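Local coordinates for protein phospholethanolamine N-methyltransferase 2 (Haemonchus contortus, PDB 4KRI) that probably methylates phosphoethanolamine derivatives such as phosphomonomethylethanolamine with S-adenosylmethionine as methyl donor, on the nematode route to phosphocholine, at residues Phe179-Gln184 with Gln344-Tyr348; Tyr327-His331 with Tyr347-Glu353; Arg375-Ile379 with Asn421-Asn425. All blocks are in the same frame, centred on the assembly; numbering follows the deposited sequence.

Contact 1 (Phe179-Gln184 with Gln344-Tyr348). With 1SH (2-(methylamino)ethyl dihydrogen phosphate), chain E.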
loop_
_atom_site.group_PDB
_atom_site.type_symbol
_atom_site.label_atom_id
_atom_site.label_comp_id
_atom_site.label_asym_id
_atom_site.label_seq_id
_atom_site.Cartn_x
_atom_site.Cartn_y
_atom_site.Cartn_z
ATOM N N PHE A 179 12.819 1.587 -3.280
ATOM C CA PHE A 179 13.195 0.809 -4.449
ATOM C C PHE A 179 12.056 0.731 -5.465
ATOM O O PHE A 179 12.280 0.917 -6.661
ATOM C CB PHE A 179 13.620 -0.603 -4.050
ATOM C CG PHE A 179 13.786 -1.528 -5.220
ATOM C CD1 PHE A 179 14.896 -1.430 -6.049
ATOM C CD2 PHE A 179 12.827 -2.487 -5.499
ATOM C CE1 PHE A 179 15.042 -2.277 -7.137
ATOM C CE2 PHE A 179 12.967 -3.334 -6.581
ATOM C CZ PHE A 179 14.069 -3.226 -7.404
ATOM N N LEU A 180 10.850 0.440 -4.983
ATOM C CA LEU A 180 9.660 0.371 -5.833
ATOM C C LEU A 180 9.380 1.729 -6.496
ATOM O O LEU A 180 9.162 1.802 -7.705
ATOM C CB LEU A 180 8.439 -0.064 -5.012
ATOM C CG LEU A 180 8.431 -1.486 -4.435
ATOM C CD1 LEU A 180 7.313 -1.671 -3.407
ATOM C CD2 LEU A 180 8.281 -2.488 -5.559
ATOM N N ASP A 181 9.405 2.796 -5.700
ATOM C CA ASP A 181 9.066 4.143 -6.182
ATOM C C ASP A 181 10.128 4.744 -7.108
ATOM O O ASP A 181 9.823 5.629 -7.912
ATOM C CB ASP A 181 8.849 5.104 -4.999
ATOM C CG ASP A 181 7.492 4.925 -4.319
ATOM O OD1 ASP A 181 6.535 4.457 -4.972
ATOM O OD2 ASP A 181 7.384 5.281 -3.120
ATOM N N ARG A 182 11.374 4.294 -6.986
ATOM C CA ARG A 182 12.472 4.921 -7.726
ATOM C C ARG A 182 12.894 4.150 -8.968
ATOM O O ARG A 182 13.633 4.668 -9.801
ATOM C CB ARG A 182 13.694 5.150 -6.819
ATOM C CG ARG A 182 13.476 6.170 -5.692
ATOM C CD ARG A 182 14.684 6.242 -4.757
ATOM N NE ARG A 182 14.400 7.020 -3.549
ATOM C CZ ARG A 182 15.221 7.109 -2.504
ATOM N NH1 ARG A 182 16.381 6.466 -2.517
ATOM N NH2 ARG A 182 14.881 7.840 -1.446
ATOM N N THR A 183 12.432 2.910 -9.088
ATOM C CA THR A 183 12.872 2.060 -10.186
ATOM C C THR A 183 11.720 1.619 -11.079
ATOM O O THR A 183 11.425 2.259 -12.086
ATOM C CB THR A 183 13.613 0.814 -9.660
ATOM O OG1 THR A 183 14.442 1.188 -8.550
ATOM C CG2 THR A 183 14.467 0.206 -10.758
ATOM N N GLN A 184 11.058 0.532 -10.704
ATOM C CA GLN A 184 10.019 -0.036 -11.557
ATOM C C GLN A 184 8.760 0.828 -11.586
ATOM O O GLN A 184 8.123 0.990 -12.633
ATOM C CB GLN A 184 9.663 -1.460 -11.107
ATOM C CG GLN A 184 8.674 -2.156 -12.038
ATOM C CD GLN A 184 8.484 -3.636 -11.732
ATOM O OE1 GLN A 184 8.921 -4.134 -10.693
ATOM N NE2 GLN A 184 7.828 -4.345 -12.641
ATOM N N GLN A 344 17.320 -7.634 -11.511
ATOM C CA GLN A 344 17.081 -6.208 -11.694
ATOM C C GLN A 344 15.708 -5.823 -11.154
ATOM O O GLN A 344 15.548 -4.740 -10.587
ATOM C CB GLN A 344 17.210 -5.834 -13.178
ATOM C CG GLN A 344 17.153 -4.341 -13.478
ATOM C CD GLN A 344 15.724 -3.817 -13.559
ATOM O OE1 GLN A 344 14.784 -4.586 -13.782
ATOM N NE2 GLN A 344 15.555 -2.506 -13.379
ATOM N N ARG A 345 14.723 -6.705 -11.319
ATOM C CA ARG A 345 13.376 -6.463 -10.792
ATOM C C ARG A 345 13.303 -6.766 -9.299
ATOM O O ARG A 345 12.356 -6.353 -8.619
ATOM C CB ARG A 345 12.341 -7.342 -11.514
ATOM C CG ARG A 345 12.125 -7.017 -12.990
ATOM C CD ARG A 345 11.302 -5.738 -13.129
ATOM N NE ARG A 345 10.688 -5.588 -14.448
ATOM C CZ ARG A 345 11.290 -5.019 -15.493
ATOM N NH1 ARG A 345 12.533 -4.558 -15.388
ATOM N NH2 ARG A 345 10.652 -4.917 -16.648
ATOM N N GLN A 346 14.307 -7.488 -8.806
ATOM C CA GLN A 346 14.290 -8.065 -7.463
ATOM C C GLN A 346 13.072 -8.948 -7.197
ATOM O O GLN A 346 12.502 -8.929 -6.101
ATOM C CB GLN A 346 14.403 -6.970 -6.403
ATOM C CG GLN A 346 15.648 -6.134 -6.571
ATOM C CD GLN A 346 16.416 -6.011 -5.284
ATOM O OE1 GLN A 346 16.320 -5.000 -4.584
ATOM N NE2 GLN A 346 17.177 -7.053 -4.948
ATOM N N TYR A 347 12.689 -9.748 -8.186
ATOM C CA TYR A 347 11.611 -10.705 -7.970
ATOM C C TYR A 347 12.097 -11.902 -7.163
ATOM O O TYR A 347 13.219 -12.389 -7.362
ATOM C CB TYR A 347 11.050 -11.206 -9.294
ATOM C CG TYR A 347 10.254 -10.187 -10.083
ATOM C CD1 TYR A 347 9.632 -9.115 -9.464
ATOM C CD2 TYR A 347 10.121 -10.318 -11.455
ATOM C CE1 TYR A 347 8.894 -8.192 -10.214
ATOM C CE2 TYR A 347 9.400 -9.418 -12.204
ATOM C CZ TYR A 347 8.789 -8.356 -11.585
ATOM O OH TYR A 347 8.070 -7.471 -12.361
ATOM N N TYR A 348 11.243 -12.369 -6.254
ATOM C CA TYR A 348 11.486 -13.607 -5.518
ATOM C C TYR A 348 10.509 -14.651 -6.034
ATOM O O TYR A 348 9.401 -14.799 -5.508
ATOM C CB TYR A 348 11.316 -13.374 -4.007
ATOM C CG TYR A 348 12.392 -12.469 -3.453
ATOM C CD1 TYR A 348 13.635 -12.977 -3.116
ATOM C CD2 TYR A 348 12.180 -11.106 -3.314
ATOM C CE1 TYR A 348 14.631 -12.159 -2.630
ATOM C CE2 TYR A 348 13.175 -10.280 -2.827
ATOM C CZ TYR A 348 14.395 -10.815 -2.484
ATOM O OH TYR A 348 15.396 -10.010 -1.994
HETATM O O4 1SH E . 6.462 -7.567 -16.647
HETATM P P1 1SH E . 7.210 -6.574 -15.760
HETATM O O1 1SH E . 8.370 -7.194 -15.088
HETATM O O3 1SH E . 7.684 -5.354 -16.636
HETATM O O2 1SH E . 6.219 -6.081 -14.626
HETATM C C1 1SH E . 5.030 -5.599 -14.981
HETATM C C2 1SH E . 4.046 -5.351 -13.846
HETATM N N1 1SH E . 3.565 -6.501 -13.132
HETATM C C3 1SH E . 2.807 -6.037 -12.027
HETATM O O HOH W 1 11.370 -3.782 -9.359
#
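The phosphate end of the substrate pocket is built here, where Q184 of helix 176-184 meets R345 and Y347 around the bound phosphomonomethylethanolamine. Q184 reaches across with CG anti to its own nitrogen (chi1 -175°) and the rest of the chain extended, which carries the amide to the tyrosine hydroxyl. Its NE2 donates to Y347 OH at 3.1 Å, a nearly straight bond with the hydroxyl close to the amide plane. NE2 also bonds to Y193 OH, so two tyrosines hold the amide's rotation. Y347 OH in turn donates a hydrogen bond to phosphate O1, 2.8 Å away. R345 grips the same phosphate with two N-H groups: NE donates to O1 at 2.9 Å and NH2 to O3 at 3.0 Å. A bend at chi2 (-75°) brings the guanidinium round to the phosphate. The third corner of the guanidinium, NH1, is tied to Q344 OE1 at 2.8 Å, a second-shell bond that steadies the plane. R345 CB packs over the centre of one face of the Y347 ring. One water joins Q184 OE1 to the backbone carbonyl of R345, donating to both. Farther from the ligand, F179 points its ring at the helix end: Q346 OE1 lies over one face, 3.9 Å above the plane, while the carbonyl oxygens of Q344 and R345 meet the ring edge. Q346 CG comes within 3.4 Å of F179 CZ. Q346, with positive phi, is the C-prime residue of a Schellman motif that closes helix 336-345 and turns the chain toward Y347. Helix 176-184 thus lies against the C-terminal end of helix 336-345, with L180 touching S-adenosylhomocysteine and H301 meeting the Y347 ring edge-to-face.

Contact 2 (Tyr327-His331 with Tyr347-Glu353). With 1SH (2-(methylamino)ethyl dihydrogen phosphate), chain E.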
loop_
_atom_site.group_PDB
_atom_site.type_symbol
_atom_site.label_atom_id
_atom_site.label_comp_id
_atom_site.label_asym_id
_atom_site.label_seq_id
_atom_site.Cartn_x
_atom_site.Cartn_y
_atom_site.Cartn_z
ATOM N N TYR A 327 3.716 -13.744 -11.020
ATOM C CA TYR A 327 4.815 -14.265 -11.837
ATOM C C TYR A 327 5.459 -15.378 -11.024
ATOM O O TYR A 327 5.626 -15.234 -9.808
ATOM C CB TYR A 327 5.864 -13.177 -12.111
ATOM C CG TYR A 327 5.492 -12.115 -13.140
ATOM C CD1 TYR A 327 4.279 -12.146 -13.813
ATOM C CD2 TYR A 327 6.383 -11.081 -13.444
ATOM C CE1 TYR A 327 3.952 -11.159 -14.757
ATOM C CE2 TYR A 327 6.076 -10.109 -14.396
ATOM C CZ TYR A 327 4.862 -10.152 -15.046
ATOM O OH TYR A 327 4.565 -9.179 -15.982
ATOM N N GLY A 328 5.812 -16.483 -11.678
ATOM C CA GLY A 328 6.529 -17.562 -11.018
ATOM C C GLY A 328 7.670 -18.066 -11.876
ATOM O O GLY A 328 7.887 -17.576 -12.987
ATOM N N VAL A 329 8.410 -19.045 -11.366
ATOM C CA VAL A 329 9.496 -19.627 -12.148
ATOM C C VAL A 329 9.079 -21.013 -12.635
ATOM O O VAL A 329 8.412 -21.766 -11.913
ATOM C CB VAL A 329 10.819 -19.677 -11.349
ATOM C CG1 VAL A 329 10.659 -20.482 -10.071
ATOM C CG2 VAL A 329 11.951 -20.234 -12.204
ATOM N N GLY A 330 9.443 -21.324 -13.878
ATOM C CA GLY A 330 9.098 -22.588 -14.496
ATOM C C GLY A 330 10.150 -23.641 -14.224
ATOM O O GLY A 330 10.977 -23.496 -13.314
ATOM N N HIS A 331 10.125 -24.710 -15.008
ATOM C CA HIS A 331 11.028 -25.825 -14.761
ATOM C C HIS A 331 12.101 -25.980 -15.831
ATOM O O HIS A 331 12.812 -26.981 -15.855
ATOM C CB HIS A 331 10.241 -27.125 -14.593
ATOM C CG HIS A 331 9.418 -27.161 -13.344
ATOM N ND1 HIS A 331 8.159 -26.604 -13.267
ATOM C CD2 HIS A 331 9.687 -27.659 -12.114
ATOM C CE1 HIS A 331 7.681 -26.772 -12.048
ATOM N NE2 HIS A 331 8.587 -27.408 -11.327
ATOM N N TYR A 347 12.689 -9.748 -8.186
ATOM C CA TYR A 347 11.611 -10.705 -7.970
ATOM C C TYR A 347 12.097 -11.902 -7.163
ATOM O O TYR A 347 13.219 -12.389 -7.362
ATOM C CB TYR A 347 11.050 -11.206 -9.294
ATOM C CG TYR A 347 10.254 -10.187 -10.083
ATOM C CD1 TYR A 347 9.632 -9.115 -9.464
ATOM C CD2 TYR A 347 10.121 -10.318 -11.455
ATOM C CE1 TYR A 347 8.894 -8.192 -10.214
ATOM C CE2 TYR A 347 9.400 -9.418 -12.204
ATOM C CZ TYR A 347 8.789 -8.356 -11.585
ATOM O OH TYR A 347 8.070 -7.471 -12.361
ATOM N N TYR A 348 11.243 -12.369 -6.254
ATOM C CA TYR A 348 11.486 -13.607 -5.518
ATOM C C TYR A 348 10.509 -14.651 -6.034
ATOM O O TYR A 348 9.401 -14.799 -5.508
ATOM C CB TYR A 348 11.316 -13.374 -4.007
ATOM C CG TYR A 348 12.392 -12.469 -3.453
ATOM C CD1 TYR A 348 13.635 -12.977 -3.116
ATOM C CD2 TYR A 348 12.180 -11.106 -3.314
ATOM C CE1 TYR A 348 14.631 -12.159 -2.630
ATOM C CE2 TYR A 348 13.175 -10.280 -2.827
ATOM C CZ TYR A 348 14.395 -10.815 -2.484
ATOM O OH TYR A 348 15.396 -10.010 -1.994
ATOM N N LEU A 349 10.904 -15.359 -7.088
ATOM C CA LEU A 349 9.979 -16.282 -7.759
ATOM C C LEU A 349 9.925 -17.673 -7.141
ATOM O O LEU A 349 10.946 -18.228 -6.708
ATOM C CB LEU A 349 10.329 -16.420 -9.242
ATOM C CG LEU A 349 10.387 -15.131 -10.056
ATOM C CD1 LEU A 349 10.920 -15.442 -11.456
ATOM C CD2 LEU A 349 9.017 -14.452 -10.113
ATOM N N LYS A 350 8.721 -18.235 -7.130
ATOM C CA LYS A 350 8.491 -19.596 -6.661
ATOM C C LYS A 350 7.778 -20.387 -7.745
ATOM O O LYS A 350 7.211 -19.801 -8.673
ATOM C CB LYS A 350 7.600 -19.577 -5.421
ATOM C CG LYS A 350 8.143 -18.788 -4.255
ATOM C CD LYS A 350 8.415 -19.708 -3.094
ATOM C CE LYS A 350 8.309 -18.985 -1.771
ATOM N NZ LYS A 350 9.404 -18.005 -1.546
ATOM N N ASN A 351 7.787 -21.714 -7.617
ATOM C CA ASN A 351 6.976 -22.559 -8.492
ATOM C C ASN A 351 5.699 -22.995 -7.785
ATOM O O ASN A 351 5.492 -22.653 -6.617
ATOM C CB ASN A 351 7.778 -23.757 -9.038
ATOM C CG ASN A 351 8.268 -24.692 -7.943
ATOM O OD1 ASN A 351 7.605 -24.893 -6.930
ATOM N ND2 ASN A 351 9.431 -25.297 -8.163
ATOM N N LEU A 352 4.826 -23.717 -8.483
ATOM C CA LEU A 352 3.532 -24.063 -7.893
ATOM C C LEU A 352 3.680 -25.042 -6.731
ATOM O O LEU A 352 2.906 -24.993 -5.759
ATOM C CB LEU A 352 2.586 -24.638 -8.947
ATOM C CG LEU A 352 1.954 -23.637 -9.920
ATOM C CD1 LEU A 352 1.059 -24.354 -10.923
ATOM C CD2 LEU A 352 1.170 -22.593 -9.170
ATOM N N GLU A 353 4.668 -25.922 -6.837
ATOM C CA GLU A 353 4.936 -26.897 -5.787
ATOM C C GLU A 353 5.235 -26.159 -4.499
ATOM O O GLU A 353 4.785 -26.551 -3.423
ATOM C CB GLU A 353 6.142 -27.774 -6.158
ATOM C CG GLU A 353 5.978 -28.607 -7.426
ATOM C CD GLU A 353 7.302 -28.874 -8.142
ATOM O OE1 GLU A 353 8.322 -29.095 -7.457
ATOM O OE2 GLU A 353 7.325 -28.862 -9.395
HETATM O O4 1SH E . 6.462 -7.567 -16.647
HETATM P P1 1SH E . 7.210 -6.574 -15.760
HETATM O O1 1SH E . 8.370 -7.194 -15.088
HETATM O O3 1SH E . 7.684 -5.354 -16.636
HETATM O O2 1SH E . 6.219 -6.081 -14.626
HETATM C C1 1SH E . 5.030 -5.599 -14.981
HETATM C C2 1SH E . 4.046 -5.351 -13.846
HETATM N N1 1SH E . 3.565 -6.501 -13.132
HETATM C C3 1SH E . 2.807 -6.037 -12.027
HETATM O O HOH W 2 6.273 -16.626 -7.456
HETATM O O HOH W 3 5.803 -22.508 -11.440
HETATM O O HOH W 4 10.885 -24.480 -10.647
#
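V329 N donates to K350 O at 3.0 Å where the end of strand 320-329 meets the non-helical residues that lead into helix 352-362, the end-to-end directions of 327-331 and 347-353 lying 54° apart. Beside this bond G328 CA comes within 3.3 Å of K350 O, and the two backbones pack closely there. Waters carry the pairing further: one accepts from K350 N and donates to Y327 O, and another links G330 O to N351 ND2. L349 packs against the backbone of strand 320-329. Its CD2 lies 3.5 Å from Y327 O and also touches Y327 CB, while its CB rests against V329 CB at 3.9 Å. Both elements belong to the methyltransferase domain, a Rossmann-like fold, and the chain between them runs through helix 336-345 before returning to the strand's end. At the ligand end, Y327 presents its ring edge to Y347: CD2 of Y327 approaches CE2 of Y347 at 3.7 Å, with the ring planes 83° apart. The Y327 hydroxyl donates to phosphate O4 of the bound phosphomonomethylethanolamine at 2.6 Å, in line with its ring plane. Y341, Y193 and K413 also bond to this ligand. At the far, solvent-exposed end, H331 NE2 donates to E353 OE2 at 2.7 Å. The bond is bent, with OE2 tilted from the imidazole plane; the nitrogen in turn lies above the carboxylate plane. N351 is the N-cap of helix 352-362. With chi1 at 62° its CG stands between the backbone nitrogen and carbonyl carbon, and OD1 accepts from Q354 N in the helix's first turn, while its CB leans against V329 O.

Contact 3 (Arg375-Ile379 with Asn421-Asn425)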
loop_
_atom_site.group_PDB
_atom_site.type_symbol
_atom_site.label_atom_id
_atom_site.label_comp_id
_atom_site.label_asym_id
_atom_site.label_seq_id
_atom_site.Cartn_x
_atom_site.Cartn_y
_atom_site.Cartn_z
ATOM N N ARG A 375 -2.011 -18.738 -21.212
ATOM C CA ARG A 375 -2.797 -17.513 -21.316
ATOM C C ARG A 375 -1.894 -16.270 -21.265
ATOM O O ARG A 375 -2.108 -15.311 -21.999
ATOM C CB ARG A 375 -3.859 -17.460 -20.207
ATOM C CG ARG A 375 -4.681 -16.179 -20.195
ATOM C CD ARG A 375 -5.512 -16.004 -21.458
ATOM N NE ARG A 375 -6.195 -14.710 -21.434
ATOM C CZ ARG A 375 -6.329 -13.909 -22.486
ATOM N NH1 ARG A 375 -5.830 -14.263 -23.662
ATOM N NH2 ARG A 375 -6.961 -12.747 -22.358
ATOM N N PHE A 376 -0.884 -16.303 -20.400
ATOM C CA PHE A 376 0.078 -15.213 -20.283
ATOM C C PHE A 376 0.718 -14.941 -21.642
ATOM O O PHE A 376 0.860 -13.785 -22.045
ATOM C CB PHE A 376 1.152 -15.587 -19.258
ATOM C CG PHE A 376 2.088 -14.460 -18.901
ATOM C CD1 PHE A 376 1.609 -13.179 -18.673
ATOM C CD2 PHE A 376 3.448 -14.695 -18.761
ATOM C CE1 PHE A 376 2.473 -12.150 -18.337
ATOM C CE2 PHE A 376 4.317 -13.665 -18.416
ATOM C CZ PHE A 376 3.824 -12.395 -18.207
ATOM N N LYS A 377 1.079 -16.008 -22.350
ATOM C CA LYS A 377 1.687 -15.875 -23.679
ATOM C C LYS A 377 0.738 -15.167 -24.656
ATOM O O LYS A 377 1.151 -14.247 -25.361
ATOM C CB LYS A 377 2.134 -17.232 -24.240
ATOM C CG LYS A 377 2.815 -17.139 -25.613
ATOM C CD LYS A 377 3.312 -18.505 -26.088
ATOM C CE LYS A 377 3.519 -18.502 -27.611
ATOM N NZ LYS A 377 4.266 -19.681 -28.114
ATOM N N GLU A 378 -0.532 -15.575 -24.671
ATOM C CA GLU A 378 -1.533 -14.937 -25.532
ATOM C C GLU A 378 -1.655 -13.445 -25.221
ATOM O O GLU A 378 -1.734 -12.618 -26.130
ATOM C CB GLU A 378 -2.914 -15.586 -25.356
ATOM C CG GLU A 378 -2.989 -17.089 -25.574
ATOM C CD GLU A 378 -4.391 -17.643 -25.304
ATOM O OE1 GLU A 378 -4.638 -18.832 -25.609
ATOM O OE2 GLU A 378 -5.246 -16.884 -24.789
ATOM N N ILE A 379 -1.679 -13.120 -23.933
ATOM C CA ILE A 379 -1.802 -11.738 -23.491
ATOM C C ILE A 379 -0.605 -10.898 -23.950
ATOM O O ILE A 379 -0.777 -9.780 -24.447
ATOM C CB ILE A 379 -1.971 -11.648 -21.952
ATOM C CG1 ILE A 379 -3.349 -12.182 -21.538
ATOM C CG2 ILE A 379 -1.816 -10.214 -21.490
ATOM C CD1 ILE A 379 -3.500 -12.485 -20.051
ATOM N N ASN A 421 11.193 -20.413 -18.323
ATOM C CA ASN A 421 11.743 -19.736 -17.159
ATOM C C ASN A 421 10.617 -18.961 -16.463
ATOM O O ASN A 421 10.387 -19.110 -15.265
ATOM C CB ASN A 421 12.845 -18.755 -17.566
ATOM C CG ASN A 421 14.117 -19.442 -18.087
ATOM O OD1 ASN A 421 15.126 -18.772 -18.298
ATOM N ND2 ASN A 421 14.076 -20.761 -18.287
ATOM N N HIS A 422 9.915 -18.146 -17.245
ATOM C CA HIS A 422 8.875 -17.246 -16.739
ATOM C C HIS A 422 7.524 -17.949 -16.809
ATOM O O HIS A 422 7.092 -18.354 -17.885
ATOM C CB HIS A 422 8.854 -15.990 -17.620
ATOM C CG HIS A 422 8.105 -14.836 -17.041
ATOM N ND1 HIS A 422 8.457 -13.523 -17.277
ATOM C CD2 HIS A 422 6.997 -14.788 -16.254
ATOM C CE1 HIS A 422 7.614 -12.721 -16.656
ATOM N NE2 HIS A 422 6.720 -13.462 -16.030
ATOM N N ASN A 423 6.854 -18.099 -15.668
ATOM C CA ASN A 423 5.512 -18.663 -15.652
ATOM C C ASN A 423 4.518 -17.680 -15.035
ATOM O O ASN A 423 4.906 -16.745 -14.326
ATOM C CB ASN A 423 5.476 -19.984 -14.860
ATOM C CG ASN A 423 5.948 -21.184 -15.666
ATOM O OD1 ASN A 423 6.571 -21.044 -16.724
ATOM N ND2 ASN A 423 5.659 -22.379 -15.161
ATOM N N TRP A 424 3.232 -17.896 -15.298
ATOM C CA TRP A 424 2.192 -17.050 -14.712
ATOM C C TRP A 424 1.275 -17.986 -13.953
ATOM O O TRP A 424 0.568 -18.799 -14.563
ATOM C CB TRP A 424 1.419 -16.291 -15.792
ATOM C CG TRP A 424 0.478 -15.242 -15.221
ATOM C CD1 TRP A 424 0.724 -14.419 -14.159
ATOM C CD2 TRP A 424 -0.859 -14.941 -15.661
ATOM N NE1 TRP A 424 -0.368 -13.607 -13.929
ATOM C CE2 TRP A 424 -1.354 -13.917 -14.833
ATOM C CE3 TRP A 424 -1.681 -15.441 -16.681
ATOM C CZ2 TRP A 424 -2.637 -13.374 -14.990
ATOM C CZ3 TRP A 424 -2.956 -14.901 -16.842
ATOM C CH2 TRP A 424 -3.421 -13.882 -15.996
ATOM N N ASN A 425 1.310 -17.898 -12.622
ATOM C CA ASN A 425 0.680 -18.898 -11.766
ATOM C C ASN A 425 -0.569 -18.410 -11.035
ATOM O O ASN A 425 -0.669 -17.237 -10.688
ATOM C CB ASN A 425 1.689 -19.413 -10.740
ATOM C CG ASN A 425 2.771 -20.271 -11.370
ATOM O OD1 ASN A 425 2.560 -20.875 -12.424
ATOM N ND2 ASN A 425 3.925 -20.348 -10.714
#
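One face of the H422 ring is met by F376 CE2, 3.3 Å above the imidazole plane and displaced toward its rim; the closest atom pair is CE2 of F376 and NE2 of H422, at 3.4 Å. The indole of W424 has F376 CD1 over one face, likewise toward the rim, and R375 CG at its edge, 4.0 Å from CZ3. These three rings make an aromatic cluster without a regular stack: F376 is inclined 44° to H422 and 37° to the five-membered ring of W424. The closest carbon pair lies nearer the backbone, CB of F376 to CB of W424, 3.5 Å. All three aromatic side chains leave the backbone with CG opposite the nitrogen, and in F376 this swings the ring across the strand toward H422. I379 CD1 adds a contact to W424 CZ3 at 4.1 Å, and its CG1 lies over the guanidinium of R375. That guanidinium bridges to E378 OE2 within the helix, while its NE bonds to Q209. W424 NE1 donates to D297, a residue of the substrate pocket. The helical segment 375-379 and the strand segment 422-425 run at 108° to each other. They belong to helix 373-389 and strand 422-430, with helix 206-215 beside W424 and helix 400-418 beside F376 and H422.

Contacts 1 and 2 share Y347 and Y348 and meet at the phosphate of the ligand, contact 1 from two helices and contact 2 from the end of strand 320-329. Contact 3 is the buried one of the three: its chemistry across the segments is aromatic and apolar, without a hydrogen bond between them. The other two are partly buried and mix polar bonds and waters with apolar packing, and each includes exposed residues. Contacts 2 and 3 lie 11 Å apart between centres and are joined through neighbouring antiparallel strands, where the Y327 ring packs against H422. Contact 1 stands about 6 Å from contact 3 at the nearest atoms.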